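Local coordinates for protein transmembrane beta-barrels (Synthetic construct, PDB 6X9Z) that probably inserts into lipid membranes, having been designed from scratch as a closed eight-stranded transmembrane beta-barrel, at residues Y60-S63 with P64-P68. Sequence-based numbering, arbitrary orientation.
Sequences YKVS and PDLEP
In one of its two modelled conformers, with chi1 at 58°, Ser63 OG sits between its own backbone N and carbonyl carbon, facing the amides of Asp65 and Leu66; Val62, with CG2 anti to its carbonyl carbon, lays that methyl against the Pro68 ring. The turn closes chiefly through the backbone. Leu66 N donates to Ser63 O at 3.3 Å, approaching from above the carbonyl plane, 68° out of it. In that one conformer, a weak and tentative bond from Asp65 N to Ser63 OG (3.4 Å) is consistent with an ST turn, and Leu66 N adds another weak one to OG (3.3 Å). Val62 N and Ser63 N both give weak bonds to Leu66 O, the two-against-one pattern of a classic beta bulge. A further weak bond, Tyr60 N to Pro68 O, continues the pairing; Pro68 N, lacking a hydrogen, cannot answer Tyr60 O, and Pro68 CD packs there instead.

On the apolar side, Val62 CG2 meets Pro68 CG at 3.6 Å, the two side chains crossing at about a right angle, while Val62 CB rests on Leu66 CD2 at 4.2 Å. On the other side, extended Lys61 passes over Glu67 at a slant, its CE 3.9 Å from Glu67 OE1. Lys61 NZ stays 4.9 Å from Glu67 OE1, too far for a salt bridge, though the opposite charges may still attract weakly. An alanine in place of Glu67 would probably strip Lys61 CG and CE of most of their packing on this side, leave NZ without the nearby opposite charge, and cost Ser59 OG its weak hydrogen bond with OE2.

The hairpin joins strands 49-59 and 66-77 at one end of the barrel; strand 82-93 flanks it, where Arg93 forms a salt bridge with Asp65 and Leu66 packs on Ala90 and Tyr92.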
ATOM      1  N   TYR A  60       1.978   6.421 -11.490  1.00 31.45           N
ATOM      2  CA  TYR A  60       1.614   6.572 -12.890  1.00 31.65           C
ATOM      3  C   TYR A  60       1.597   5.189 -13.519  1.00 31.46           C
ATOM      4  O   TYR A  60       2.015   4.202 -12.907  1.00 31.19           O
ATOM      5  CB  TYR A  60       2.577   7.500 -13.642  1.00 31.88           C
ATOM      6  CG  TYR A  60       3.922   6.886 -13.991  1.00 32.32           C
ATOM      7  CD1 TYR A  60       4.272   6.636 -15.317  1.00 32.08           C
ATOM      8  CD2 TYR A  60       4.839   6.562 -12.999  1.00 32.11           C
ATOM      9  CE1 TYR A  60       5.503   6.082 -15.646  1.00 31.58           C
ATOM     10  CE2 TYR A  60       6.070   6.007 -13.317  1.00 32.12           C
ATOM     11  CZ  TYR A  60       6.399   5.773 -14.638  1.00 32.12           C
ATOM     12  OH  TYR A  60       7.626   5.223 -14.947  1.00 32.20           O
ATOM     13  N   LYS A  61       1.110   5.124 -14.752  1.00 31.70           N
ATOM     14  CA  LYS A  61       0.974   3.867 -15.478  1.00 31.98           C
ATOM     15  C   LYS A  61       2.016   3.821 -16.587  1.00 32.69           C
ATOM     16  O   LYS A  61       2.021   4.674 -17.481  0.86 32.59           O
ATOM     17  CB  LYS A  61      -0.438   3.719 -16.034  1.00 32.33           C
ATOM     18  CG  LYS A  61      -1.511   3.669 -14.965  1.00 32.39           C
ATOM     19  CD  LYS A  61      -2.902   3.549 -15.569  1.00 33.86           C
ATOM     20  CE  LYS A  61      -3.962   3.569 -14.477  1.00 33.60           C
ATOM     21  NZ  LYS A  61      -5.344   3.599 -15.015  1.00 34.29           N
ATOM     22  N   VAL A  62       2.912   2.832 -16.513  1.00 32.34           N
ATOM     23  CA  VAL A  62       3.870   2.611 -17.591  1.00 32.95           C
ATOM     24  C   VAL A  62       3.178   1.982 -18.787  1.00 33.52           C
ATOM     25  O   VAL A  62       3.545   2.232 -19.941  1.00 34.03           O
ATOM     26  CB  VAL A  62       5.033   1.731 -17.090  1.00 32.28           C
ATOM     27  CG1 VAL A  62       5.922   1.299 -18.245  1.00 33.46           C
ATOM     28  CG2 VAL A  62       5.848   2.468 -16.048  1.00 31.68           C
ATOM     29  N   SER A  63       2.156   1.180 -18.525  1.00 33.98           N
ATOM     30  CA  SER A  63       1.436   0.447 -19.557  0.51 33.77           C
ATOM     31  C   SER A  63       0.093   0.037 -18.975  1.00 35.44           C
ATOM     32  O   SER A  63      -0.137   0.173 -17.766  1.00 34.94           O
ATOM     33  CB  SER A  63       2.234  -0.781 -20.025  0.51 36.75           C
ATOM     34  OG  SER A  63       2.506  -1.643 -18.935  0.51 34.73           O
ATOM     35  N   PRO A  64      -0.833  -0.450 -19.812  1.00 36.35           N
ATOM     36  CA  PRO A  64      -2.087  -0.987 -19.252  1.00 36.63           C
ATOM     37  C   PRO A  64      -1.880  -2.156 -18.298  1.00 37.29           C
ATOM     38  O   PRO A  64      -2.842  -2.559 -17.634  0.93 37.93           O
ATOM     39  CB  PRO A  64      -2.870  -1.420 -20.496  1.00 37.77           C
ATOM     40  CG  PRO A  64      -2.397  -0.511 -21.559  1.00 36.41           C
ATOM     41  CD  PRO A  64      -0.933  -0.275 -21.274  1.00 36.85           C
ATOM     42  N   ASP A  65      -0.665  -2.708 -18.200  1.00 36.85           N
ATOM     43  CA  ASP A  65      -0.391  -3.833 -17.315  1.00 36.58           C
ATOM     44  C   ASP A  65       0.384  -3.464 -16.061  1.00 35.19           C
ATOM     45  O   ASP A  65       0.329  -4.216 -15.083  1.00 34.46           O
ATOM     46  CB  ASP A  65       0.410  -4.922 -18.044  1.00 37.97           C
ATOM     47  CG  ASP A  65      -0.106  -5.196 -19.438  1.00 39.40           C
ATOM     48  OD1 ASP A  65       0.303  -4.474 -20.370  1.00 44.48           O
ATOM     49  OD2 ASP A  65      -0.908  -6.139 -19.601  1.00 41.26           O
ATOM     50  N   LEU A  66       1.126  -2.360 -16.070  1.00 34.72           N
ATOM     51  CA  LEU A  66       2.027  -2.020 -14.977  1.00 33.02           C
ATOM     52  C   LEU A  66       1.744  -0.607 -14.492  1.00 32.68           C
ATOM     53  O   LEU A  66       1.634   0.322 -15.299  1.00 32.15           O
ATOM     54  CB  LEU A  66       3.489  -2.153 -15.415  1.00 31.89           C
ATOM     55  CG  LEU A  66       4.572  -1.670 -14.452  1.00 31.11           C
ATOM     56  CD1 LEU A  66       4.519  -2.429 -13.137  1.00 31.29           C
ATOM     57  CD2 LEU A  66       5.936  -1.816 -15.093  1.00 31.77           C
ATOM     58  N   GLU A  67       1.626  -0.456 -13.172  1.00 31.30           N
ATOM     59  CA  GLU A  67       1.369   0.835 -12.538  1.00 30.67           C
ATOM     60  C   GLU A  67       2.287   0.980 -11.332  1.00 31.44           C
ATOM     61  O   GLU A  67       1.940   0.579 -10.214  1.00 29.83           O
ATOM     62  CB  GLU A  67      -0.098   0.976 -12.128  1.00 30.73           C
ATOM     63  CG  GLU A  67      -0.390   2.289 -11.415  1.00 30.82           C
ATOM     64  CD  GLU A  67      -1.861   2.502 -11.123  1.00 31.19           C
ATOM     65  OE1 GLU A  67      -2.672   1.586 -11.369  1.00 31.57           O
ATOM     66  OE2 GLU A  67      -2.210   3.601 -10.645  1.00 32.31           O
ATOM     67  N   PRO A  68       3.475   1.547 -11.525  1.00 30.76           N
ATOM     68  CA  PRO A  68       4.394   1.736 -10.400  1.00 30.06           C
ATOM     69  C   PRO A  68       3.899   2.827  -9.463  1.00 31.03           C
ATOM     70  O   PRO A  68       3.126   3.708  -9.842  1.00 30.23           O
ATOM     71  CB  PRO A  68       5.708   2.147 -11.075  1.00 30.35           C
ATOM     72  CG  PRO A  68       5.529   1.830 -12.542  1.00 30.49           C
ATOM     73  CD  PRO A  68       4.070   1.958 -12.805  1.00 30.69           C
TER